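Local coordinates for fructose-bisphosphate aldolase (Plasmodium falciparum, PDB 4TR9), which is a fructose-bisphosphate aldolase of the TIM-barrel superfamily, modelled here as an assembly of four chains, at residues 211-214 with 215-219; 258-261 with 262-266; 306-309 with 310-313; 340-343 with 344-348. All blocks are in the same frame, centred on the assembly; numbering follows the deposited sequence. Where two conformers were deposited one is given.

All four contacts are local ones in a TIM barrel. Contacts 1 and 2 lie on neighbouring outer helices, 206-226 and 253-267, with centres 11 Å apart. They interlock where T213 CG2 meets T263 CG2 at 3.7 Å and L217 CD1 meets L264 CD2 at 4.0 Å, and both touch the second subunit. Contacts 3 and 4, with centres 14 Å apart, form the other pair: N341 of contact 4 lies against Y308, F306 and L312 of contact 3. Contact 3 is the one beside the pocket, with G309 about 7 Å from the bound 38D; the N341 side chain is about 14 Å from it. The nearest atoms of contacts 2 and 3 are about 10 Å apart.

Contact 1 (211-214 with 215-219); sequences VVTQ and KVLSC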
ATOM      1  N   VAL A 211       1.733  14.745 -14.797  1.00 37.82           N
ATOM      2  CA  VAL A 211       0.899  14.032 -13.836  1.00 39.95           C
ATOM      3  C   VAL A 211       1.357  12.585 -13.676  1.00 38.64           C
ATOM      4  O   VAL A 211       1.433  12.066 -12.561  1.00 38.15           O
ATOM      5  CB  VAL A 211      -0.584  14.052 -14.258  1.00 43.42           C
ATOM      6  CG1 VAL A 211      -1.425  13.234 -13.293  1.00 45.36           C
ATOM      7  CG2 VAL A 211      -1.095  15.481 -14.331  1.00 45.23           C
ATOM      8  N   VAL A 212       1.672  11.943 -14.796  1.00 43.68           N
ATOM      9  CA  VAL A 212       2.136  10.560 -14.785  1.00 39.32           C
ATOM     10  C   VAL A 212       3.503  10.439 -14.115  1.00 39.00           C
ATOM     11  O   VAL A 212       3.710   9.570 -13.268  1.00 40.84           O
ATOM     12  CB  VAL A 212       2.215   9.981 -16.211  1.00 44.45           C
ATOM     13  CG1 VAL A 212       2.895   8.620 -16.201  1.00 41.21           C
ATOM     14  CG2 VAL A 212       0.826   9.886 -16.823  1.00 48.30           C
ATOM     15  N   THR A 213       4.429  11.313 -14.495  1.00 37.93           N
ATOM     16  CA  THR A 213       5.773  11.293 -13.930  1.00 33.50           C
ATOM     17  C   THR A 213       5.736  11.537 -12.426  1.00 35.33           C
ATOM     18  O   THR A 213       6.457  10.892 -11.665  1.00 34.79           O
ATOM     19  CB  THR A 213       6.682  12.344 -14.594  1.00 30.67           C
ATOM     20  OG1 THR A 213       6.702  12.131 -16.012  1.00 35.77           O
ATOM     21  CG2 THR A 213       8.099  12.245 -14.053  1.00 26.57           C
ATOM     22  N   GLN A 214       4.883  12.463 -12.003  1.00 38.16           N
ATOM     23  CA  GLN A 214       4.719  12.765 -10.586  1.00 35.70           C
ATOM     24  C   GLN A 214       4.181  11.555  -9.827  1.00 38.73           C
ATOM     25  O   GLN A 214       4.595  11.280  -8.701  1.00 40.03           O
ATOM     26  CB  GLN A 214       3.790  13.967 -10.402  1.00 40.21           C
ATOM     27  CG  GLN A 214       3.499  14.317  -8.953  1.00 48.53           C
ATOM     28  CD  GLN A 214       2.636  15.555  -8.816  1.00 49.31           C
ATOM     29  OE1 GLN A 214       2.515  16.348  -9.751  1.00 46.43           O
ATOM     30  NE2 GLN A 214       2.031  15.728  -7.647  1.00 51.16           N
ATOM     31  N   LYS A 215       3.259  10.831 -10.455  1.00 41.43           N
ATOM     32  CA  LYS A 215       2.662   9.649  -9.843  1.00 41.56           C
ATOM     33  C   LYS A 215       3.667   8.505  -9.748  1.00 32.89           C
ATOM     34  O   LYS A 215       3.738   7.811  -8.734  1.00 37.85           O
ATOM     35  CB  LYS A 215       1.431   9.201 -10.635  1.00 44.71           C
ATOM     36  CG  LYS A 215       0.730   7.980 -10.061  1.00 48.75           C
ATOM     37  CD  LYS A 215      -0.397   7.517 -10.969  1.00 54.63           C
ATOM     38  CE  LYS A 215      -1.124   6.316 -10.386  1.00 65.99           C
ATOM     39  NZ  LYS A 215      -1.790   6.638  -9.093  1.00 72.99           N
ATOM     40  N   VAL A 216       4.442   8.315 -10.811  1.00 37.86           N
ATOM     41  CA  VAL A 216       5.441   7.254 -10.851  1.00 35.52           C
ATOM     42  C   VAL A 216       6.557   7.504  -9.840  1.00 34.76           C
ATOM     43  O   VAL A 216       6.911   6.614  -9.066  1.00 32.94           O
ATOM     44  CB  VAL A 216       6.052   7.105 -12.259  1.00 39.64           C
ATOM     45  CG1 VAL A 216       7.222   6.133 -12.233  1.00 37.21           C
ATOM     46  CG2 VAL A 216       4.994   6.642 -13.249  1.00 38.48           C
ATOM     47  N   LEU A 217       7.099   8.721  -9.843  1.00 37.65           N
ATOM     48  CA  LEU A 217       8.184   9.080  -8.934  1.00 31.79           C
ATOM     49  C   LEU A 217       7.772   8.948  -7.470  1.00 34.46           C
ATOM     50  O   LEU A 217       8.588   8.593  -6.620  1.00 33.52           O
ATOM     51  CB  LEU A 217       8.669  10.504  -9.215  1.00 36.00           C
ATOM     52  CG  LEU A 217       9.480  10.692 -10.501  1.00 37.78           C
ATOM     53  CD1 LEU A 217      10.019  12.111 -10.596  1.00 32.87           C
ATOM     54  CD2 LEU A 217      10.611   9.676 -10.579  1.00 29.91           C
ATOM     55  N   SER A 218       6.507   9.234  -7.180  1.00 34.21           N
ATOM     56  CA  SER A 218       5.985   9.097  -5.826  0.59 35.40           C
ATOM     57  C   SER A 218       6.032   7.642  -5.371  1.00 36.68           C
ATOM     58  O   SER A 218       6.357   7.349  -4.222  1.00 38.39           O
ATOM     59  CB  SER A 218       4.554   9.629  -5.744  0.59 39.67           C
ATOM     60  OG  SER A 218       4.008   9.428  -4.452  0.59 37.44           O
ATOM     61  N   CYS A 219       5.706   6.735  -6.286  1.00 32.68           N
ATOM     62  CA  CYS A 219       5.710   5.308  -5.988  1.00 39.26           C
ATOM     63  C   CYS A 219       7.130   4.751  -5.971  1.00 39.00           C
ATOM     64  O   CYS A 219       7.440   3.839  -5.203  1.00 34.44           O
ATOM     65  CB  CYS A 219       4.856   4.548  -7.003  1.00 34.17           C
ATOM     66  SG  CYS A 219       4.677   2.785  -6.654  1.00 86.43           S
TER
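V212 and V216 lie side by side and point the same way, one turn apart on helix 206-226, the helix of the beta-alpha-beta unit that joins strands 191-198 and 235-236 of the TIM barrel. V212 CG1 stands anti to its own backbone N (chi1 172°) and leans up the helix, while V216 CG2 lies beside its backbone N and leans back, so the two methyls meet at 4.1 Å. Together the valines press on I198 of the strand inside.

T213 and L217 repeat the pattern on the adjoining ridge. T213 sends CG2 forward to L217 CD1, 4.0 Å away, and its other branch backward, where OG1 hydrogen-bonds to C209 O one turn earlier. The hydroxyl is thus satisfied within the helix, and the methyl packs with L217 toward helix 253-267.

Q214 spans from helix 253-267 to the second subunit by two weak hydrogen bonds, OE1 to R266 NH2 and NE2 to Q225 OE1 of that subunit. The K215 chain runs straight to CE, then bends at its last torsion toward a long, weak ion pair with D168 of the third subunit.

Beneath runs the regular helical ladder: V216 N to V212 O is 2.9 Å and L217 N to T213 O is also 2.9 Å. Each carbonyl also has a carbon of its partner close by: V216 CG2 is 3.2 Å from V212 O, and L217 CG is 3.2 Å from T213 O.

Contact 2 (258-261 with 262-266); sequences FLTV and RTLRR
V261 O receives the shortest sound bond here, from R265 N at 2.9 Å, on the TIM-barrel helix 253-267. It also lies under the aliphatic part of its partner: R265 CG sits 3.2 Å from V261 O, and R265 CD touches V261 CG1 at 3.7 Å, the two side chains running alongside each other. The backbone step from R262 N to F258 O is comparably sound, at 3.0 Å and nearly straight (165°).

On the neighbouring flank of the helix, R262 bends at chi3 (76°), which folds its guanidinium back beside L259. L259 CD2 lies over one face of that flat group, offset toward its rim, while R266 NH2 lies over the opposite face. R266 is itself held by a salt bridge to E232 of the second subunit, an acid that R262 also packs against, so its carboxylate probably eases the crowding of two positive groups. T263 turns its hydroxyl toward L259 O, but the modelled separation is too short to be trusted, and the T263 N bond to that oxygen is weak. F258 CZ approaches the R262 chain obliquely, 4.2 Å from R262 CD.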
ATOM      1  N   PHE A 258       9.868  24.182 -17.013  1.00 39.64           N
ATOM      2  CA  PHE A 258       8.963  24.503 -15.913  1.00 38.08           C
ATOM      3  C   PHE A 258       8.311  23.258 -15.320  1.00 39.36           C
ATOM      4  O   PHE A 258       8.370  23.029 -14.111  1.00 36.22           O
ATOM      5  CB  PHE A 258       7.879  25.479 -16.378  1.00 43.81           C
ATOM      6  CG  PHE A 258       6.737  25.621 -15.408  1.00 48.68           C
ATOM      7  CD1 PHE A 258       6.884  26.363 -14.248  1.00 51.48           C
ATOM      8  CD2 PHE A 258       5.515  25.015 -15.661  1.00 49.67           C
ATOM      9  CE1 PHE A 258       5.836  26.494 -13.355  1.00 57.35           C
ATOM     10  CE2 PHE A 258       4.464  25.142 -14.771  1.00 48.12           C
ATOM     11  CZ  PHE A 258       4.624  25.883 -13.617  1.00 55.21           C
ATOM     12  N   LEU A 259       7.686  22.459 -16.179  1.00 38.21           N
ATOM     13  CA  LEU A 259       6.940  21.289 -15.731  1.00 36.12           C
ATOM     14  C   LEU A 259       7.859  20.159 -15.274  1.00 32.39           C
ATOM     15  O   LEU A 259       7.415  19.222 -14.611  1.00 34.73           O
ATOM     16  CB  LEU A 259       6.011  20.805 -16.846  1.00 41.81           C
ATOM     17  CG  LEU A 259       4.839  21.748 -17.135  1.00 48.82           C
ATOM     18  CD1 LEU A 259       4.260  21.500 -18.513  1.00 51.23           C
ATOM     19  CD2 LEU A 259       3.759  21.600 -16.074  1.00 48.83           C
ATOM     20  N   THR A 260       9.139  20.249 -15.622  1.00 37.32           N
ATOM     21  CA  THR A 260      10.118  19.273 -15.156  1.00 31.54           C
ATOM     22  C   THR A 260      10.569  19.612 -13.739  1.00 33.37           C
ATOM     23  O   THR A 260      10.625  18.741 -12.871  1.00 31.66           O
ATOM     24  CB  THR A 260      11.347  19.204 -16.081  1.00 30.05           C
ATOM     25  OG1 THR A 260      10.941  18.780 -17.389  1.00 32.79           O
ATOM     26  CG2 THR A 260      12.372  18.224 -15.537  1.00 23.93           C
ATOM     27  N   VAL A 261      10.884  20.885 -13.514  1.00 36.35           N
ATOM     28  CA  VAL A 261      11.292  21.355 -12.194  1.00 32.04           C
ATOM     29  C   VAL A 261      10.161  21.187 -11.181  1.00 37.53           C
ATOM     30  O   VAL A 261      10.386  20.739 -10.056  1.00 35.89           O
ATOM     31  CB  VAL A 261      11.737  22.834 -12.233  1.00 35.28           C
ATOM     32  CG1 VAL A 261      11.899  23.387 -10.826  1.00 31.26           C
ATOM     33  CG2 VAL A 261      13.034  22.975 -13.015  1.00 42.28           C
ATOM     34  N   ARG A 262       8.945  21.537 -11.591  1.00 29.44           N
ATOM     35  CA  ARG A 262       7.778  21.402 -10.726  1.00 32.84           C
ATOM     36  C   ARG A 262       7.546  19.946 -10.333  1.00 32.65           C
ATOM     37  O   ARG A 262       7.219  19.650  -9.185  1.00 36.65           O
ATOM     38  CB  ARG A 262       6.529  21.958 -11.412  1.00 33.09           C
ATOM     39  CG  ARG A 262       5.306  22.009 -10.507  1.00 41.18           C
ATOM     40  CD  ARG A 262       4.055  22.395 -11.275  1.00 42.95           C
ATOM     41  NE  ARG A 262       3.547  21.288 -12.079  1.00 51.59           N
ATOM     42  CZ  ARG A 262       2.437  21.343 -12.804  1.00 55.65           C
ATOM     43  NH1 ARG A 262       2.046  20.286 -13.506  1.00 50.25           N
ATOM     44  NH2 ARG A 262       1.714  22.454 -12.830  1.00 60.96           N
ATOM     45  N   THR A 263       7.722  19.043 -11.292  1.00 40.84           N
ATOM     46  CA  THR A 263       7.519  17.619 -11.051  1.00 34.32           C
ATOM     47  C   THR A 263       8.535  17.071 -10.052  1.00 35.60           C
ATOM     48  O   THR A 263       8.194  16.275  -9.177  1.00 33.80           O
ATOM     49  CB  THR A 263       7.613  16.810 -12.360  1.00 35.82           C
ATOM     50  OG1 THR A 263       6.695  17.345 -13.321  1.00 39.81           O
ATOM     51  CG2 THR A 263       7.286  15.344 -12.110  1.00 39.77           C
ATOM     52  N   LEU A 264       9.783  17.510 -10.183  1.00 39.95           N
ATOM     53  CA  LEU A 264      10.853  17.044  -9.308  1.00 33.98           C
ATOM     54  C   LEU A 264      10.717  17.606  -7.897  1.00 32.89           C
ATOM     55  O   LEU A 264      10.923  16.892  -6.915  1.00 32.61           O
ATOM     56  CB  LEU A 264      12.218  17.418  -9.888  1.00 34.81           C
ATOM     57  CG  LEU A 264      12.602  16.730 -11.200  1.00 35.65           C
ATOM     58  CD1 LEU A 264      13.977  17.187 -11.663  1.00 37.19           C
ATOM     59  CD2 LEU A 264      12.556  15.217 -11.047  1.00 37.25           C
ATOM     60  N   ARG A 265      10.368  18.885  -7.799  1.00 32.09           N
ATOM     61  CA  ARG A 265      10.220  19.538  -6.503  1.00 37.49           C
ATOM     62  C   ARG A 265       9.073  18.937  -5.697  1.00 37.24           C
ATOM     63  O   ARG A 265       9.094  18.954  -4.467  1.00 39.02           O
ATOM     64  CB  ARG A 265      10.005  21.042  -6.679  1.00 37.19           C
ATOM     65  CG  ARG A 265      11.238  21.793  -7.155  1.00 33.27           C
ATOM     66  CD  ARG A 265      10.976  23.286  -7.247  1.00 41.97           C
ATOM     67  NE  ARG A 265      10.581  23.851  -5.961  1.00 46.08           N
ATOM     68  CZ  ARG A 265      11.436  24.289  -5.043  1.00 45.33           C
ATOM     69  NH1 ARG A 265      10.988  24.789  -3.900  1.00 48.95           N
ATOM     70  NH2 ARG A 265      12.743  24.226  -5.266  1.00 37.48           N
ATOM     71  N   ARG A 266       8.077  18.402  -6.394  1.00 32.73           N
ATOM     72  CA  ARG A 266       6.914  17.816  -5.737  1.00 37.86           C
ATOM     73  C   ARG A 266       7.155  16.382  -5.272  1.00 37.09           C
ATOM     74  O   ARG A 266       6.386  15.852  -4.471  1.00 37.13           O
ATOM     75  CB  ARG A 266       5.702  17.845  -6.672  1.00 41.55           C
ATOM     76  CG  ARG A 266       5.069  19.214  -6.860  1.00 42.01           C
ATOM     77  CD  ARG A 266       3.904  19.133  -7.837  1.00 46.01           C
ATOM     78  NE  ARG A 266       3.222  20.413  -8.004  1.00 50.16           N
ATOM     79  CZ  ARG A 266       2.212  20.615  -8.844  1.00 55.87           C
ATOM     80  NH1 ARG A 266       1.649  21.812  -8.933  1.00 57.39           N
ATOM     81  NH2 ARG A 266       1.766  19.620  -9.599  1.00 54.54           N
TER

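Contact 3 (306-309 with 310-313); sequences FSYG and RALQ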
ATOM      1  N   PHE A 306      23.109  15.630 -16.451  1.00 36.65           N
ATOM      2  CA  PHE A 306      22.749  14.719 -17.531  1.00 37.09           C
ATOM      3  C   PHE A 306      23.413  13.349 -17.426  1.00 41.59           C
ATOM      4  O   PHE A 306      24.508  13.211 -16.879  1.00 40.03           O
ATOM      5  CB  PHE A 306      23.103  15.349 -18.881  1.00 40.37           C
ATOM      6  CG  PHE A 306      24.567  15.668 -19.040  1.00 43.19           C
ATOM      7  CD1 PHE A 306      25.430  14.758 -19.632  1.00 45.72           C
ATOM      8  CD2 PHE A 306      25.078  16.877 -18.598  1.00 43.90           C
ATOM      9  CE1 PHE A 306      26.775  15.049 -19.777  1.00 49.19           C
ATOM     10  CE2 PHE A 306      26.423  17.173 -18.739  1.00 47.58           C
ATOM     11  CZ  PHE A 306      27.271  16.259 -19.332  1.00 47.22           C
ATOM     12  N   SER A 307      22.731  12.339 -17.958  1.00 47.24           N
ATOM     13  CA  SER A 307      23.314  11.017 -18.155  1.00 44.05           C
ATOM     14  C   SER A 307      23.086  10.609 -19.602  1.00 45.34           C
ATOM     15  O   SER A 307      22.434   9.604 -19.885  1.00 43.22           O
ATOM     16  CB  SER A 307      22.704   9.991 -17.200  1.00 43.47           C
ATOM     17  OG  SER A 307      23.263   8.704 -17.409  1.00 42.41           O
ATOM     18  N   TYR A 308      23.623  11.410 -20.517  1.00 41.82           N
ATOM     19  CA  TYR A 308      23.354  11.250 -21.938  1.00 43.98           C
ATOM     20  C   TYR A 308      24.190  10.154 -22.584  1.00 45.13           C
ATOM     21  O   TYR A 308      25.291   9.840 -22.129  1.00 49.72           O
ATOM     22  CB  TYR A 308      23.598  12.569 -22.676  1.00 50.90           C
ATOM     23  CG  TYR A 308      22.640  13.679 -22.310  1.00 46.20           C
ATOM     24  CD1 TYR A 308      21.404  13.400 -21.741  1.00 43.90           C
ATOM     25  CD2 TYR A 308      22.970  15.007 -22.542  1.00 48.39           C
ATOM     26  CE1 TYR A 308      20.526  14.417 -21.409  1.00 47.92           C
ATOM     27  CE2 TYR A 308      22.100  16.028 -22.215  1.00 49.17           C
ATOM     28  CZ  TYR A 308      20.881  15.728 -21.648  1.00 50.52           C
ATOM     29  OH  TYR A 308      20.017  16.746 -21.321  1.00 42.04           O
ATOM     30  N   GLY A 309      23.650   9.582 -23.652  1.00 44.82           N
ATOM     31  CA  GLY A 309      24.378   8.638 -24.476  1.00 46.68           C
ATOM     32  C   GLY A 309      24.162   8.987 -25.934  1.00 52.50           C
ATOM     33  O   GLY A 309      25.113   9.107 -26.703  1.00 55.16           O
ATOM     34  N   ARG A 310      22.901   9.162 -26.310  1.00 55.53           N
ATOM     35  CA  ARG A 310      22.553   9.565 -27.666  1.00 53.37           C
ATOM     36  C   ARG A 310      22.990  10.999 -27.940  1.00 58.29           C
ATOM     37  O   ARG A 310      23.501  11.308 -29.015  1.00 65.69           O
ATOM     38  CB  ARG A 310      21.048   9.428 -27.896  1.00 61.65           C
ATOM     39  CG  ARG A 310      20.587   9.837 -29.283  1.00 64.86           C
ATOM     40  CD  ARG A 310      19.074   9.783 -29.394  1.00 65.40           C
ATOM     41  NE  ARG A 310      18.625   9.714 -30.780  1.00 68.91           N
ATOM     42  CZ  ARG A 310      18.358   8.579 -31.420  1.00 74.02           C
ATOM     43  NH1 ARG A 310      17.955   8.606 -32.682  1.00 86.17           N
ATOM     44  NH2 ARG A 310      18.495   7.417 -30.795  1.00 71.76           N
ATOM     45  N   ALA A 311      22.794  11.868 -26.955  1.00 52.08           N
ATOM     46  CA  ALA A 311      23.074  13.292 -27.114  1.00 53.29           C
ATOM     47  C   ALA A 311      24.569  13.601 -27.118  1.00 55.88           C
ATOM     48  O   ALA A 311      24.971  14.739 -27.358  1.00 55.59           O
ATOM     49  CB  ALA A 311      22.382  14.083 -26.015  1.00 52.78           C
ATOM     50  N   LEU A 312      25.389  12.589 -26.854  1.00 48.55           N
ATOM     51  CA  LEU A 312      26.834  12.781 -26.789  1.00 49.25           C
ATOM     52  C   LEU A 312      27.585  11.979 -27.847  1.00 50.48           C
ATOM     53  O   LEU A 312      28.733  12.285 -28.161  1.00 56.46           O
ATOM     54  CB  LEU A 312      27.359  12.405 -25.402  1.00 43.13           C
ATOM     55  CG  LEU A 312      27.009  13.345 -24.247  1.00 43.83           C
ATOM     56  CD1 LEU A 312      27.463  12.754 -22.921  1.00 41.91           C
ATOM     57  CD2 LEU A 312      27.631  14.715 -24.467  1.00 42.60           C
ATOM     58  N   GLN A 313      26.936  10.959 -28.399  1.00 52.30           N
ATOM     59  CA  GLN A 313      27.623  10.016 -29.275  1.00 50.84           C
ATOM     60  C   GLN A 313      27.100   9.996 -30.709  1.00 52.59           C
ATOM     61  O   GLN A 313      27.745   9.433 -31.594  1.00 62.63           O
ATOM     62  CB  GLN A 313      27.534   8.606 -28.690  1.00 47.44           C
ATOM     63  CG  GLN A 313      28.159   8.461 -27.314  1.00 49.60           C
ATOM     64  CD  GLN A 313      27.995   7.064 -26.748  1.00 52.14           C
ATOM     65  OE1 GLN A 313      27.418   6.881 -25.677  1.00 56.29           O
ATOM     66  NE2 GLN A 313      28.504   6.071 -27.466  1.00 54.93           N
TER
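R310 begins helix 310-320 directly behind G309, which holds the N-cap position. Its chain runs out extended, away from the strand, and its NH2 makes a weak hydrogen bond to the backbone of a bound peptide.

A311 sets its CB obliquely against the Y308 ring, 3.6 Å from Y308 CD2. The same ring has F306 CB over the centre of one face, so it is packed by its own strand as well as by the first helical turn.

L312 makes the broadest apolar contact. Its CG sits 3.8 Å from Y308 CB, and its CD1 branch reaches both Y308 O and F306 CE1, the latter at 4.0 Å. F306 holds its CG between its backbone N and carbonyl carbon (chi1 60°), and the F306 and L312 side chains cross at about a right angle. L312 N also gives a weak, long bond to G309 O.

Q313 completes the turn. Its N points to the same carbonyl, 3.1 Å from G309 O, in a bond that is again weak, while Q313 CB and CG pack against that oxygen. Both amide bonds to G309 O are thus weak.

The strand behind this turn carries S307, whose OG bonds weakly to the pocket lysine K237. This is the strand-to-helix turn after strand 303-308 of the TIM barrel, bordering the 38D pocket.

Contact 4 (340-343 with 344-348); sequences ANSL and ATYGK
With OG1 set between its backbone N and carbonyl carbon (chi1 62°), T345 turns its hydroxyl back over S342 O, although the modelled gap is implausibly short and that bond is doubtful. The same torsion lays T345 CG2 beside N341 O, at 3.3 Å. Y346 has CG anti to its carbonyl carbon (chi1 -67°), which brings CD2 within 3.4 Å of S342 O and the ring edge up to L343 CA.

Backbone bonding loosens at this end of helix 327-346. T345 N reaches S342 O at 3.1 Å from well above the carbonyl plane and bonds more weakly to N341 O; Y346 N to L343 O is weak too. A Schellman motif then closes the helix: G347 takes positive phi (76°), K348 N bonds to L343 O at 3.0 Å, and G347 N bonds weakly to A344 O.

S342 OG and N341 OD1 bond outside the turn, to G33 O and S288 OG, tying the helix end to its surroundings. Backbone amides folded back on the final carbonyls do the rest: the reversal at G347 brings K348 N onto L343 O, which Y346 N reaches only weakly.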
ATOM      1  N   ALA A 340      28.899  21.482 -24.219  1.00 43.10           N
ATOM      2  CA  ALA A 340      27.576  22.047 -24.458  1.00 41.38           C
ATOM      3  C   ALA A 340      26.622  21.704 -23.320  1.00 41.48           C
ATOM      4  O   ALA A 340      25.912  22.569 -22.806  1.00 45.65           O
ATOM      5  CB  ALA A 340      27.019  21.552 -25.782  1.00 42.87           C
ATOM      6  N   ASN A 341      26.613  20.434 -22.930  1.00 43.34           N
ATOM      7  CA  ASN A 341      25.762  19.978 -21.841  1.00 42.88           C
ATOM      8  C   ASN A 341      26.310  20.401 -20.482  1.00 40.29           C
ATOM      9  O   ASN A 341      25.568  20.488 -19.505  1.00 38.83           O
ATOM     10  CB  ASN A 341      25.595  18.460 -21.898  1.00 39.26           C
ATOM     11  CG  ASN A 341      24.805  18.008 -23.110  1.00 38.45           C
ATOM     12  OD1 ASN A 341      23.744  18.553 -23.412  1.00 38.64           O
ATOM     13  ND2 ASN A 341      25.325  17.014 -23.819  1.00 35.97           N
ATOM     14  N   SER A 342      27.612  20.662 -20.424  1.00 41.87           N
ATOM     15  CA  SER A 342      28.235  21.154 -19.201  1.00 40.64           C
ATOM     16  C   SER A 342      27.773  22.576 -18.904  1.00 41.49           C
ATOM     17  O   SER A 342      27.431  22.905 -17.769  1.00 40.04           O
ATOM     18  CB  SER A 342      29.758  21.110 -19.311  1.00 39.17           C
ATOM     19  OG  SER A 342      30.366  21.590 -18.123  1.00 44.11           O
ATOM     20  N   LEU A 343      27.768  23.413 -19.937  1.00 41.47           N
ATOM     21  CA  LEU A 343      27.283  24.783 -19.819  1.00 44.67           C
ATOM     22  C   LEU A 343      25.784  24.794 -19.549  1.00 44.91           C
ATOM     23  O   LEU A 343      25.255  25.737 -18.959  1.00 44.76           O
ATOM     24  CB  LEU A 343      27.597  25.576 -21.087  1.00 45.56           C
ATOM     25  CG  LEU A 343      29.074  25.788 -21.418  1.00 47.96           C
ATOM     26  CD1 LEU A 343      29.225  26.429 -22.788  1.00 47.87           C
ATOM     27  CD2 LEU A 343      29.743  26.639 -20.351  1.00 38.48           C
ATOM     28  N   ALA A 344      25.107  23.738 -19.989  1.00 46.24           N
ATOM     29  CA  ALA A 344      23.674  23.605 -19.780  1.00 43.50           C
ATOM     30  C   ALA A 344      23.353  23.417 -18.302  1.00 42.57           C
ATOM     31  O   ALA A 344      22.265  23.769 -17.848  1.00 44.76           O
ATOM     32  CB  ALA A 344      23.124  22.445 -20.595  1.00 45.91           C
ATOM     33  N   THR A 345      24.303  22.863 -17.555  1.00 46.28           N
ATOM     34  CA  THR A 345      24.124  22.653 -16.122  1.00 45.55           C
ATOM     35  C   THR A 345      24.172  23.975 -15.364  1.00 45.49           C
ATOM     36  O   THR A 345      23.571  24.111 -14.299  1.00 48.23           O
ATOM     37  CB  THR A 345      25.194  21.709 -15.544  1.00 42.25           C
ATOM     38  OG1 THR A 345      26.493  22.296 -15.705  1.00 41.90           O
ATOM     39  CG2 THR A 345      25.156  20.360 -16.246  1.00 35.48           C
ATOM     40  N   TYR A 346      24.897  24.943 -15.918  1.00 42.44           N
ATOM     41  CA  TYR A 346      25.006  26.264 -15.310  1.00 47.98           C
ATOM     42  C   TYR A 346      23.896  27.190 -15.792  1.00 46.68           C
ATOM     43  O   TYR A 346      23.683  28.265 -15.231  1.00 54.39           O
ATOM     44  CB  TYR A 346      26.368  26.890 -15.618  1.00 46.67           C
ATOM     45  CG  TYR A 346      27.539  26.185 -14.976  1.00 41.10           C
ATOM     46  CD1 TYR A 346      27.805  26.333 -13.621  1.00 42.56           C
ATOM     47  CD2 TYR A 346      28.390  25.386 -15.728  1.00 41.72           C
ATOM     48  CE1 TYR A 346      28.878  25.695 -13.030  1.00 39.74           C
ATOM     49  CE2 TYR A 346      29.467  24.746 -15.145  1.00 39.87           C
ATOM     50  CZ  TYR A 346      29.705  24.903 -13.796  1.00 37.97           C
ATOM     51  OH  TYR A 346      30.775  24.268 -13.210  1.00 44.46           O
ATOM     52  N   GLY A 347      23.193  26.765 -16.836  1.00 42.70           N
ATOM     53  CA  GLY A 347      22.174  27.595 -17.451  1.00 43.91           C
ATOM     54  C   GLY A 347      22.811  28.676 -18.301  1.00 53.37           C
ATOM     55  O   GLY A 347      22.199  29.706 -18.580  1.00 55.76           O
ATOM     56  N   LYS A 348      24.052  28.435 -18.713  1.00 49.17           N
ATOM     57  CA  LYS A 348      24.793  29.400 -19.515  1.00 52.64           C
ATOM     58  C   LYS A 348      25.109  28.844 -20.899  1.00 52.67           C
ATOM     59  O   LYS A 348      26.166  29.128 -21.464  1.00 56.51           O
ATOM     60  CB  LYS A 348      26.086  29.806 -18.805  1.00 53.96           C
ATOM     61  CG  LYS A 348      25.882  30.330 -17.391  1.00 60.87           C
ATOM     62  CD  LYS A 348      24.970  31.550 -17.370  1.00 65.24           C
ATOM     63  CE  LYS A 348      25.583  32.717 -18.127  1.00 81.45           C
ATOM     64  NZ  LYS A 348      24.698  33.914 -18.111  1.00 81.10           N
TER